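Local coordinates for phosphatidylglycerol lysyltransferase C-terminal domain-containing protein (Bacteroides thetaiotaomicron, PDB 2HQY) that is of unknown function but binds coenzyme A and is probably an acyl- or aminoacyl-transferase with an acetyltransferase-like (GNAT-like) fold, at residues R24-D28 and A121-Y125; D129-L133 and I249-F253; K137-K141 and L280-P284; Y155-I160 and G208-V213; L204-G209 and T221-P225. All coordinates share one frame; numbering follows the deposited sequence.

Interaction 1: residues R24-D28 and A121-Y125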
# COMPACT_ATOMS: atom_id res chain seq x y z
N ARG A 24 16.93 17.11 -10.48
CA ARG A 24 15.52 16.77 -10.69
C ARG A 24 14.63 17.51 -9.70
O ARG A 24 14.84 17.43 -8.50
CB ARG A 24 15.35 15.26 -10.53
CG ARG A 24 16.34 14.50 -11.41
CD ARG A 24 15.81 14.33 -12.82
NE ARG A 24 14.81 13.28 -12.79
CZ ARG A 24 15.06 11.99 -13.01
NH1 ARG A 24 14.05 11.13 -12.91
NH2 ARG A 24 16.29 11.57 -13.33
N ARG A 25 13.62 18.22 -10.21
CA ARG A 25 12.76 19.03 -9.35
C ARG A 25 11.33 18.50 -9.24
O ARG A 25 10.48 19.10 -8.57
CB ARG A 25 12.77 20.48 -9.84
CG ARG A 25 14.16 21.08 -9.84
CD ARG A 25 14.12 22.55 -10.17
NE ARG A 25 13.63 22.81 -11.52
CZ ARG A 25 13.37 24.04 -11.99
NH1 ARG A 25 13.51 25.11 -11.22
NH2 ARG A 25 12.94 24.19 -13.24
N ASN A 26 11.04 17.38 -9.89
CA ASN A 26 9.64 16.95 -9.89
C ASN A 26 9.19 16.33 -8.56
O ASN A 26 9.97 15.62 -7.88
CB ASN A 26 9.30 16.11 -11.09
CG ASN A 26 9.96 14.80 -11.07
OD1 ASN A 26 11.18 14.71 -11.14
ND2 ASN A 26 9.16 13.74 -11.03
N CYS A 27 7.96 16.64 -8.19
CA CYS A 27 7.46 16.34 -6.85
C CYS A 27 7.39 14.85 -6.61
O CYS A 27 7.39 14.41 -5.47
CB CYS A 27 6.06 16.97 -6.62
SG CYS A 27 4.74 16.29 -7.63
N ASP A 28 7.34 14.07 -7.69
CA ASP A 28 7.27 12.61 -7.52
C ASP A 28 8.53 12.03 -6.91
O ASP A 28 8.54 10.86 -6.52
CB ASP A 28 6.92 11.92 -8.83
CG ASP A 28 5.48 12.24 -9.27
OD1 ASP A 28 4.61 12.41 -8.37
OD2 ASP A 28 5.23 12.32 -10.47
N ALA A 121 1.72 18.31 -15.07
CA ALA A 121 2.84 19.25 -14.95
C ALA A 121 2.90 19.79 -13.53
O ALA A 121 1.85 19.97 -12.91
CB ALA A 121 2.69 20.40 -15.96
N ASP A 122 4.11 20.05 -13.02
CA ASP A 122 4.30 20.65 -11.69
C ASP A 122 4.42 22.15 -11.81
O ASP A 122 5.07 22.68 -12.73
CB ASP A 122 5.57 20.17 -11.01
CG ASP A 122 5.49 18.76 -10.47
OD1 ASP A 122 4.39 18.16 -10.37
OD2 ASP A 122 6.57 18.24 -10.13
N TYR A 123 3.82 22.85 -10.86
CA TYR A 123 3.95 24.28 -10.74
C TYR A 123 5.15 24.59 -9.82
O TYR A 123 5.17 24.17 -8.66
CB TYR A 123 2.67 24.86 -10.13
CG TYR A 123 1.54 24.93 -11.11
CD1 TYR A 123 1.20 26.15 -11.71
CD2 TYR A 123 0.81 23.78 -11.45
CE1 TYR A 123 0.16 26.23 -12.63
CE2 TYR A 123 -0.23 23.83 -12.36
CZ TYR A 123 -0.55 25.07 -12.94
OH TYR A 123 -1.57 25.13 -13.86
N ILE A 124 6.11 25.33 -10.36
CA ILE A 124 7.33 25.71 -9.63
C ILE A 124 7.39 27.25 -9.47
O ILE A 124 7.17 28.01 -10.42
CB ILE A 124 8.60 25.12 -10.33
CG1 ILE A 124 8.48 23.58 -10.31
CG2 ILE A 124 9.90 25.64 -9.67
CD1 ILE A 124 9.76 22.81 -10.48
N TYR A 125 7.63 27.68 -8.24
CA TYR A 125 7.64 29.09 -7.85
C TYR A 125 8.97 29.43 -7.18
O TYR A 125 9.66 28.54 -6.69
CB TYR A 125 6.52 29.31 -6.82
CG TYR A 125 5.14 28.90 -7.29
CD1 TYR A 125 4.30 29.81 -7.94
CD2 TYR A 125 4.69 27.60 -7.07
CE1 TYR A 125 3.02 29.41 -8.36
CE2 TYR A 125 3.44 27.19 -7.49
CZ TYR A 125 2.62 28.09 -8.11
OH TYR A 125 1.39 27.63 -8.47
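Asp122 holds CG beside its own backbone N, opposite the carbonyl carbon (chi1 -75°), and this sends its carboxylate across to the backbone of Cys27. The SG of Cys27 sits between its backbone N and carbonyl carbon (chi1 66°), which turns the sulfur toward the same carboxylate. Cys27 N donates to Asp122 OD2 at 2.9 Å, nearly straight at 165°. The amide comes in on the syn side of OD2, a little out of the carboxylate plane. Asp122 OD2 also lies 3.3 Å from Asn26 CA. Cys27 SG is 3.3 Å from Asp122 OD1. The contact ties the loop between helices 12-19 and 31-36 to strand 122-126, which pairs with strands 263-265 and 286-295. The carboxylate has further partners there: OD1 forms a salt bridge with Lys290, and OD2 also accepts from Asn265. This buried charge is therefore gripped from several directions, and Lys290 probably keeps it ionised. Further along the strand, Ile124 meets Arg25 through its two methyl ends. Ile124 CD1 packs 3.9 Å from Arg25 CB and lies over one face of the guanidinium, near its rim. Ile124 CG2 is 4.0 Å from Arg25 NH1. Arg25 also makes a cation-pi contact with Tyr263.

Interaction 2: residues D129-L133 and I249-F253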
# COMPACT_ATOMS: atom_id res chain seq x y z
N ASP A 129 9.36 34.81 -4.00
CA ASP A 129 8.04 35.36 -4.35
C ASP A 129 6.98 34.99 -3.32
O ASP A 129 6.25 35.84 -2.81
CB ASP A 129 7.60 34.85 -5.72
CG ASP A 129 8.34 35.52 -6.88
OD1 ASP A 129 8.88 36.64 -6.71
OD2 ASP A 129 8.36 34.90 -7.97
N LEU A 130 6.89 33.70 -3.00
CA LEU A 130 5.84 33.20 -2.10
C LEU A 130 6.04 33.68 -0.66
O LEU A 130 5.06 33.86 0.07
CB LEU A 130 5.72 31.68 -2.20
CG LEU A 130 5.34 31.13 -3.60
CD1 LEU A 130 5.09 29.60 -3.54
CD2 LEU A 130 4.12 31.84 -4.18
N ALA A 131 7.30 33.89 -0.25
CA ALA A 131 7.59 34.32 1.14
C ALA A 131 7.40 35.82 1.35
O ALA A 131 7.22 36.28 2.49
CB ALA A 131 9.02 33.91 1.53
N THR A 132 7.49 36.59 0.27
CA THR A 132 7.43 38.07 0.40
C THR A 132 6.18 38.67 -0.26
O THR A 132 5.72 39.75 0.13
CB THR A 132 8.68 38.76 -0.22
OG1 THR A 132 8.66 38.56 -1.64
CG2 THR A 132 9.97 38.21 0.34
N LEU A 133 5.65 37.99 -1.27
CA LEU A 133 4.57 38.51 -2.13
C LEU A 133 4.85 39.94 -2.62
O LEU A 133 3.94 40.76 -2.70
CB LEU A 133 3.21 38.40 -1.46
CG LEU A 133 2.87 36.98 -0.99
CD1 LEU A 133 1.65 37.01 -0.07
CD2 LEU A 133 2.66 36.07 -2.19
N ILE A 249 -1.81 30.51 5.19
CA ILE A 249 -0.98 29.33 5.52
C ILE A 249 0.16 29.13 4.52
O ILE A 249 1.28 28.78 4.90
CB ILE A 249 -1.77 28.03 5.78
CG1 ILE A 249 -0.84 27.05 6.54
CG2 ILE A 249 -2.36 27.43 4.47
CD1 ILE A 249 -1.50 26.09 7.41
N ASN A 250 -0.14 29.41 3.25
CA ASN A 250 0.85 29.40 2.18
C ASN A 250 2.00 30.37 2.52
O ASN A 250 3.17 29.96 2.55
CB ASN A 250 0.12 29.78 0.87
CG ASN A 250 1.02 29.81 -0.35
OD1 ASN A 250 2.23 30.09 -0.28
ND2 ASN A 250 0.40 29.56 -1.52
N TYR A 251 1.66 31.63 2.81
CA TYR A 251 2.61 32.66 3.20
C TYR A 251 3.41 32.31 4.46
O TYR A 251 4.63 32.44 4.47
CB TYR A 251 1.86 33.98 3.39
CG TYR A 251 2.75 35.11 3.81
CD1 TYR A 251 3.53 35.78 2.87
CD2 TYR A 251 2.84 35.49 5.14
CE1 TYR A 251 4.36 36.84 3.26
CE2 TYR A 251 3.66 36.55 5.55
CZ TYR A 251 4.42 37.20 4.61
OH TYR A 251 5.24 38.25 5.03
N GLU A 252 2.74 31.89 5.54
CA GLU A 252 3.48 31.59 6.78
C GLU A 252 4.45 30.43 6.56
O GLU A 252 5.60 30.50 6.99
CB GLU A 252 2.52 31.27 7.94
CG GLU A 252 1.78 32.53 8.47
CD GLU A 252 2.51 33.20 9.62
OE1 GLU A 252 3.65 32.79 9.95
OE2 GLU A 252 1.95 34.17 10.19
N PHE A 253 4.00 29.37 5.90
CA PHE A 253 4.87 28.22 5.74
C PHE A 253 6.02 28.52 4.77
O PHE A 253 7.13 28.05 5.00
CB PHE A 253 4.05 26.98 5.33
CG PHE A 253 4.88 25.70 5.25
CD1 PHE A 253 5.59 25.24 6.36
CD2 PHE A 253 4.94 24.98 4.07
CE1 PHE A 253 6.34 24.07 6.30
CE2 PHE A 253 5.69 23.80 3.98
CZ PHE A 253 6.39 23.34 5.11
O HOH W 1 2.52 32.94 -0.29
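Leu130 O and Asn250 OD1 are joined by one water, which donates to both. The water lies 2.7 Å from Leu130 O and 2.9 Å from Asn250 OD1. It bridges a helix carbonyl and a side-chain amide where no direct hydrogen bond crosses between 129-133 and 249-253. Beside this bridge, the Tyr251 ring fits against the last turn of helix 127-132. Its CG lies anti to the backbone N (chi1 179°), which swings the ring out to that turn. Tyr251 CE1 is 3.0 Å from Ala131 O, a close approach by a ring carbon. Tyr251 CD1 is 3.7 Å from Leu130 O. Ala131 O also accepts from Asn255 ND2, so this carbonyl is satisfied by a residue one turn further along the second helix. Leu133 has positive phi, where the chain leaves the helix. Leu133 N still donates to Asp129 O at 2.7 Å. Its side chain reaches the same ring, with Leu133 CD1 3.7 Å from Tyr251 CD1. Methyl and carbonyls alike meet the ring obliquely. The contact packs the end of short helix 127-132 against helix 245-256. Ile145 and Arg149 of helix 139-151 also touch Tyr251, and Ile145 touches Leu133. Further round helix 245-256, Ile249 and Phe253 pack on strand 216-227, and Glu252 and Phe253 touch Tyr157 of strand 156-159.

Interaction 3: residues K137-K141 and L280-P284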
# COMPACT_ATOMS: atom_id res chain seq x y z
N LYS A 137 2.62 42.06 -9.50
CA LYS A 137 1.94 40.79 -9.81
C LYS A 137 1.40 40.04 -8.59
O LYS A 137 0.56 39.15 -8.74
CB LYS A 137 2.81 39.88 -10.68
CG LYS A 137 4.09 39.38 -10.05
CD LYS A 137 4.77 38.43 -11.02
CE LYS A 137 6.28 38.48 -10.87
NZ LYS A 137 6.91 37.54 -11.84
N PHE A 138 1.87 40.40 -7.40
CA PHE A 138 1.39 39.79 -6.16
C PHE A 138 0.49 40.70 -5.33
O PHE A 138 0.23 40.40 -4.16
CB PHE A 138 2.55 39.26 -5.32
CG PHE A 138 3.21 38.04 -5.91
CD1 PHE A 138 2.59 36.79 -5.85
CD2 PHE A 138 4.44 38.16 -6.54
CE1 PHE A 138 3.20 35.67 -6.40
CE2 PHE A 138 5.06 37.04 -7.12
CZ PHE A 138 4.44 35.79 -7.05
N GLN A 139 0.02 41.81 -5.92
CA GLN A 139 -0.85 42.73 -5.20
C GLN A 139 -2.14 42.10 -4.65
O GLN A 139 -2.48 42.33 -3.48
CB GLN A 139 -1.19 43.97 -6.03
CG GLN A 139 -1.85 45.06 -5.17
CD GLN A 139 -1.51 46.44 -5.64
OE1 GLN A 139 -1.76 46.79 -6.79
NE2 GLN A 139 -0.91 47.23 -4.76
N ALA A 140 -2.84 41.31 -5.46
CA ALA A 140 -4.03 40.59 -4.99
C ALA A 140 -3.72 39.63 -3.83
O ALA A 140 -4.52 39.50 -2.89
CB ALA A 140 -4.70 39.81 -6.14
N LYS A 141 -2.56 38.98 -3.89
CA LYS A 141 -2.17 38.04 -2.83
C LYS A 141 -1.90 38.78 -1.51
O LYS A 141 -2.31 38.31 -0.45
CB LYS A 141 -0.97 37.17 -3.24
CG LYS A 141 -1.23 36.30 -4.49
CD LYS A 141 -2.42 35.40 -4.30
CE LYS A 141 -2.63 34.51 -5.51
NZ LYS A 141 -3.93 33.79 -5.41
N LEU A 280 -1.94 28.95 -11.17
CA LEU A 280 -1.46 30.02 -12.05
C LEU A 280 -1.43 31.40 -11.36
O LEU A 280 -0.57 32.23 -11.67
CB LEU A 280 -2.29 30.11 -13.34
CG LEU A 280 -2.08 28.99 -14.35
CD1 LEU A 280 -3.21 29.03 -15.41
CD2 LEU A 280 -0.70 29.08 -15.01
N SER A 281 -2.38 31.65 -10.46
CA SER A 281 -2.55 32.96 -9.80
C SER A 281 -1.36 33.31 -8.91
O SER A 281 -1.15 34.48 -8.59
CB SER A 281 -3.86 33.05 -8.98
OG SER A 281 -3.80 32.31 -7.75
N TYR A 282 -0.61 32.29 -8.47
CA TYR A 282 0.59 32.52 -7.65
C TYR A 282 1.86 32.71 -8.50
O TYR A 282 2.96 32.77 -7.97
CB TYR A 282 0.78 31.39 -6.63
CG TYR A 282 0.08 31.66 -5.31
CD1 TYR A 282 -1.13 31.05 -4.99
CD2 TYR A 282 0.63 32.57 -4.39
CE1 TYR A 282 -1.78 31.31 -3.77
CE2 TYR A 282 -0.01 32.84 -3.17
CZ TYR A 282 -1.21 32.22 -2.86
OH TYR A 282 -1.83 32.49 -1.66
N GLN A 283 1.70 32.77 -9.83
CA GLN A 283 2.76 33.23 -10.74
C GLN A 283 3.99 32.33 -10.76
O GLN A 283 5.09 32.78 -10.39
CB GLN A 283 3.22 34.66 -10.37
CG GLN A 283 2.14 35.68 -10.06
CD GLN A 283 1.24 35.94 -11.25
OE1 GLN A 283 1.71 36.09 -12.38
NE2 GLN A 283 -0.06 36.00 -11.00
N PRO A 284 3.84 31.08 -11.24
CA PRO A 284 4.99 30.17 -11.28
C PRO A 284 6.07 30.66 -12.24
O PRO A 284 5.75 31.29 -13.26
CB PRO A 284 4.37 28.87 -11.79
CG PRO A 284 3.19 29.32 -12.61
CD PRO A 284 2.64 30.45 -11.81
O HOH W 2 6.80 34.36 -11.87
O HOH W 3 -4.34 33.23 -2.45
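The Tyr282 ring carries the Lys141 side chain on one face. Lys141 CE sits over the ring centre, 3.6 Å from the centroid, as a CH-pi contact. Lys141 NZ lies 4.1 Å from the same Tyr282 centroid, a cation-pi contact 26° off the ring normal. The Phe138 ring takes Gln283 CG over one face, 4.2 Å from the centroid, and Tyr282 O at its edge, 3.3 Å from Phe138 CE1. The Gln283 amide plane stands perpendicular to the Phe138 ring. Lys141 bends at chi2 (-57°), which folds its chain over the tyrosine and carries the ammonium on to Ser281. There Lys141 NZ donates to Ser281 OG at 2.8 Å, and this hydroxyl is also bonded to Ala278 O. A water joins NZ to Tyr282 OH. The contact links the start of helix 139-151, where Phe138 is at the N-cap position, to the end of helix 273-281. A serine in place of Tyr282 would probably leave the Lys141 chain without its flat support and open a gap beside Leu130 and Asn250, which touch this ring. At the other end, Lys137 CD packs 3.9 Å from Gln283 CG, and a second water links Lys137 NZ to Gln283 O. Gln283 NE2 turns back to Ser281 O, 3.1 Å away and well above the carbonyl plane. Tyr282 O is buried with no polar partner in the model.

Interaction 4: residues Y155-I160 and G208-V213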
# COMPACT_ATOMS: atom_id res chain seq x y z
N TYR A 155 -4.91 35.56 14.97
CA TYR A 155 -4.68 34.21 14.45
C TYR A 155 -3.34 33.66 15.00
O TYR A 155 -2.47 34.44 15.44
CB TYR A 155 -4.74 34.23 12.92
CG TYR A 155 -3.44 34.66 12.23
CD1 TYR A 155 -2.44 33.71 11.94
CD2 TYR A 155 -3.23 35.98 11.86
CE1 TYR A 155 -1.25 34.09 11.29
CE2 TYR A 155 -2.06 36.36 11.21
CZ TYR A 155 -1.07 35.43 10.95
OH TYR A 155 0.07 35.81 10.30
N GLU A 156 -3.17 32.34 14.98
CA GLU A 156 -1.94 31.73 15.45
C GLU A 156 -1.47 30.69 14.44
O GLU A 156 -2.22 29.75 14.13
CB GLU A 156 -2.13 31.06 16.83
CG GLU A 156 -2.37 32.07 18.01
CD GLU A 156 -2.67 31.38 19.35
OE1 GLU A 156 -2.81 30.15 19.41
OE2 GLU A 156 -2.77 32.07 20.36
N TYR A 157 -0.26 30.88 13.92
CA TYR A 157 0.40 29.88 13.11
C TYR A 157 1.37 29.08 13.98
O TYR A 157 2.17 29.66 14.75
CB TYR A 157 1.16 30.54 11.97
CG TYR A 157 2.01 29.58 11.16
CD1 TYR A 157 1.48 28.90 10.06
CD2 TYR A 157 3.35 29.37 11.47
CE1 TYR A 157 2.25 28.02 9.30
CE2 TYR A 157 4.13 28.47 10.72
CZ TYR A 157 3.56 27.80 9.65
OH TYR A 157 4.35 26.94 8.91
N THR A 158 1.31 27.77 13.87
CA THR A 158 2.22 26.88 14.59
C THR A 158 2.83 25.86 13.63
O THR A 158 2.14 25.41 12.68
CB THR A 158 1.49 26.10 15.71
OG1 THR A 158 0.26 25.55 15.19
CG2 THR A 158 1.19 26.99 16.92
N PRO A 159 4.09 25.44 13.89
CA PRO A 159 4.65 24.32 13.16
C PRO A 159 3.88 23.04 13.52
O PRO A 159 3.27 22.96 14.60
CB PRO A 159 6.09 24.22 13.68
CG PRO A 159 6.37 25.55 14.31
CD PRO A 159 5.07 26.00 14.86
N ILE A 160 3.88 22.08 12.62
CA ILE A 160 3.35 20.77 12.96
C ILE A 160 4.34 20.07 13.90
O ILE A 160 5.53 19.94 13.59
CB ILE A 160 3.05 19.87 11.72
CG1 ILE A 160 1.88 20.46 10.90
CG2 ILE A 160 2.68 18.46 12.19
CD1 ILE A 160 1.59 19.72 9.58
N GLY A 208 5.91 21.10 8.60
CA GLY A 208 4.60 21.62 8.24
C GLY A 208 4.17 22.75 9.10
O GLY A 208 4.88 23.14 10.04
N GLY A 209 2.98 23.25 8.82
CA GLY A 209 2.44 24.39 9.61
C GLY A 209 0.93 24.24 9.76
O GLY A 209 0.27 23.50 8.98
N ILE A 210 0.40 24.93 10.76
CA ILE A 210 -1.01 24.90 11.11
C ILE A 210 -1.46 26.33 11.41
O ILE A 210 -0.72 27.10 12.04
CB ILE A 210 -1.24 24.03 12.38
CG1 ILE A 210 -0.87 22.57 12.11
CG2 ILE A 210 -2.68 24.10 12.82
CD1 ILE A 210 -0.70 21.74 13.43
N LEU A 211 -2.64 26.69 10.92
CA LEU A 211 -3.26 27.96 11.22
C LEU A 211 -4.45 27.72 12.16
O LEU A 211 -5.27 26.81 11.92
CB LEU A 211 -3.72 28.58 9.88
CG LEU A 211 -3.80 30.09 9.77
CD1 LEU A 211 -2.41 30.70 10.02
CD2 LEU A 211 -4.40 30.46 8.41
N HIS A 212 -4.52 28.51 13.23
CA HIS A 212 -5.65 28.49 14.14
C HIS A 212 -6.33 29.87 14.15
O HIS A 212 -5.65 30.91 14.13
CB HIS A 212 -5.18 28.18 15.55
CG HIS A 212 -4.37 26.93 15.66
ND1 HIS A 212 -2.99 26.92 15.50
CD2 HIS A 212 -4.73 25.67 15.95
CE1 HIS A 212 -2.56 25.68 15.68
NE2 HIS A 212 -3.60 24.91 15.96
N VAL A 213 -7.66 29.85 14.15
CA VAL A 213 -8.46 31.08 14.30
C VAL A 213 -9.53 30.80 15.35
O VAL A 213 -10.15 29.73 15.36
CB VAL A 213 -9.12 31.50 12.95
CG1 VAL A 213 -10.13 32.63 13.17
CG2 VAL A 213 -8.07 31.96 11.95
O HOH W 4 6.30 25.51 10.17
O HOH W 5 6.97 20.74 11.28
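Glu156 O accepts two N-H groups from one residue. His212 N donates to Glu156 O at 2.8 Å, and His212 ND1 at 3.2 Å. The ring nitrogen approaches from above the carbonyl plane, with Glu156 O close to the plane of the imidazole. This second bond fixes the turn of the His212 ring, and its other nitrogen, NE2, is bonded to Glu167. Glu156 N returns a bond to His212 O. The next hydrogen-bonded pair is Thr158 with Ile210. Thr158 N donates to Ile210 O in the carbonyl plane, and Ile210 N donates to Thr158 O at 2.6 Å, nearly along the C=O axis. Ile160 N extends the ladder to Gly208 O, and one water links that oxygen to Tyr157 OH. Just past the strand end, Ile160 CG1 packs on Ile210 CG1 at 3.7 Å, the two chains at about a right angle, with Cys168 of helix 165-179 against both. On the face opposite Thr158 and Ile210, Tyr157 and Leu211 form a non-hydrogen-bonded pair. Tyr157 CG is anti to the backbone N (chi1 173°), and the ring lies along the neighbouring strand until Tyr157 OH comes 3.3 Å from Gly209 CA. A side chain on Gly209 would probably collide with this hydroxyl. Tyr155 CD1 meets Leu211 CD1 at 3.6 Å, and Tyr155 OH bonds Glu252 of helix 245-256. These are two adjacent antiparallel strands with helices packed on both faces, as in the alpha/beta core of acetyltransferase-like folds.

Interaction 5: residues L204-G209 and T221-P225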
# COMPACT_ATOMS: atom_id res chain seq x y z
N LEU A 204 9.58 10.38 7.92
CA LEU A 204 9.67 10.82 6.51
C LEU A 204 10.56 12.05 6.30
O LEU A 204 11.09 12.23 5.20
CB LEU A 204 8.29 11.09 5.96
CG LEU A 204 7.41 9.86 5.78
CD1 LEU A 204 5.96 10.34 5.52
CD2 LEU A 204 7.94 8.97 4.59
N GLY A 205 10.72 12.87 7.34
CA GLY A 205 11.48 14.12 7.21
C GLY A 205 10.64 15.34 6.84
O GLY A 205 11.17 16.36 6.36
N LEU A 206 9.34 15.26 7.11
CA LEU A 206 8.44 16.34 6.71
C LEU A 206 8.49 17.51 7.69
O LEU A 206 8.83 17.31 8.89
CB LEU A 206 7.01 15.83 6.63
CG LEU A 206 6.65 14.89 5.49
CD1 LEU A 206 5.30 14.22 5.82
CD2 LEU A 206 6.53 15.71 4.22
N THR A 207 8.18 18.71 7.19
CA THR A 207 7.91 19.84 8.07
C THR A 207 6.58 20.40 7.68
O THR A 207 6.14 20.21 6.52
CB THR A 207 8.99 20.93 7.98
OG1 THR A 207 9.22 21.24 6.61
CG2 THR A 207 10.30 20.44 8.62
N GLY A 208 5.91 21.10 8.60
CA GLY A 208 4.60 21.62 8.24
C GLY A 208 4.17 22.75 9.10
O GLY A 208 4.88 23.14 10.04
N GLY A 209 2.98 23.25 8.82
CA GLY A 209 2.44 24.39 9.61
C GLY A 209 0.93 24.24 9.76
O GLY A 209 0.27 23.50 8.98
N THR A 221 -0.57 22.43 6.38
CA THR A 221 0.22 22.21 5.15
C THR A 221 1.47 21.50 5.55
O THR A 221 1.93 21.68 6.69
CB THR A 221 0.53 23.57 4.43
OG1 THR A 221 1.13 23.33 3.16
CG2 THR A 221 1.42 24.49 5.27
N PHE A 222 2.03 20.68 4.65
CA PHE A 222 3.32 20.07 4.91
C PHE A 222 4.04 19.75 3.61
O PHE A 222 3.43 19.76 2.50
CB PHE A 222 3.20 18.83 5.84
CG PHE A 222 2.37 17.69 5.30
CD1 PHE A 222 2.87 16.88 4.25
CD2 PHE A 222 1.18 17.34 5.93
CE1 PHE A 222 2.13 15.77 3.81
CE2 PHE A 222 0.43 16.24 5.49
CZ PHE A 222 0.92 15.44 4.44
N GLY A 223 5.34 19.52 3.74
CA GLY A 223 6.18 19.18 2.60
C GLY A 223 7.58 18.89 3.07
O GLY A 223 7.85 18.82 4.27
N MET A 224 8.46 18.68 2.10
CA MET A 224 9.88 18.49 2.42
C MET A 224 10.72 18.73 1.18
O MET A 224 10.18 18.89 0.09
CB MET A 224 10.13 17.05 3.00
CG MET A 224 9.91 15.82 2.01
SD MET A 224 10.21 14.21 2.81
CE MET A 224 12.01 14.26 3.03
N PRO A 225 12.05 18.74 1.33
CA PRO A 225 12.90 18.94 0.14
C PRO A 225 12.71 17.86 -0.93
O PRO A 225 12.45 16.68 -0.60
CB PRO A 225 14.33 18.88 0.73
CG PRO A 225 14.13 19.33 2.16
CD PRO A 225 12.86 18.61 2.55
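Strands 207-213 and 216-227 form a beta hairpin, and this contact is the end of it away from the turn. Thr207 and Gly223 are a hydrogen-bonded antiparallel pair. Thr207 N donates to Gly223 O at 2.9 Å, and Gly223 N donates back to Thr207 O. Gly209 and Thr221 repeat the pattern, with Gly209 N 2.8 Å from Thr221 O. Between them Gly208 faces Phe222 as a non-hydrogen-bonded pair, their CA atoms only 3.9 Å apart. A side chain on Gly208 would probably clash with Thr221 O and crowd Phe222 CB. Just before the strand, Gly205 closes helix 201-204 in a Schellman motif, and the chain passes from that helix straight into the hairpin. Leu206 then turns its methyls onto the other strand. Leu206 CD2 lies 3.4 Å from Gly223 O and 3.8 Å from Phe222 CD1. Met224 packs CB 4.0 Å from Leu206 CD2. The Met224 chain bends at chi3 (-70°), which lays Met224 CE 3.1 Å from Leu204 O, a buried carbonyl with no polar partner in the model. An alanine in place of Met224 would lose the sulfur and methyl, and is likely to open a gap between the helix end and Ser32 of helix 31-36.

Overall arrangement
Interaction 1 comes first along the chain and closes before interactions 2 and 3 open. Those two have alternating segments, and interactions 4 and 5 are nested within the loops they close. Interactions 1, 2 and 3 all touch one another, through Tyr125, Leu130 and Tyr282. Interactions 2 and 3 are the closest pair, with centres about 11 Å apart. Interactions 4 and 5 share Gly208 and Gly209 on strand 207-213, so they continue one run of strands. Helix 245-256 of interaction 2 packs on both through Ile249 and Phe253. Interactions 1 and 4 lie farthest apart, about 25 Å between centres. Helix 245-256 also carries Tyr246, which binds coenzyme A; the contacts are consistent with a scaffold round the pocket rather than its lining.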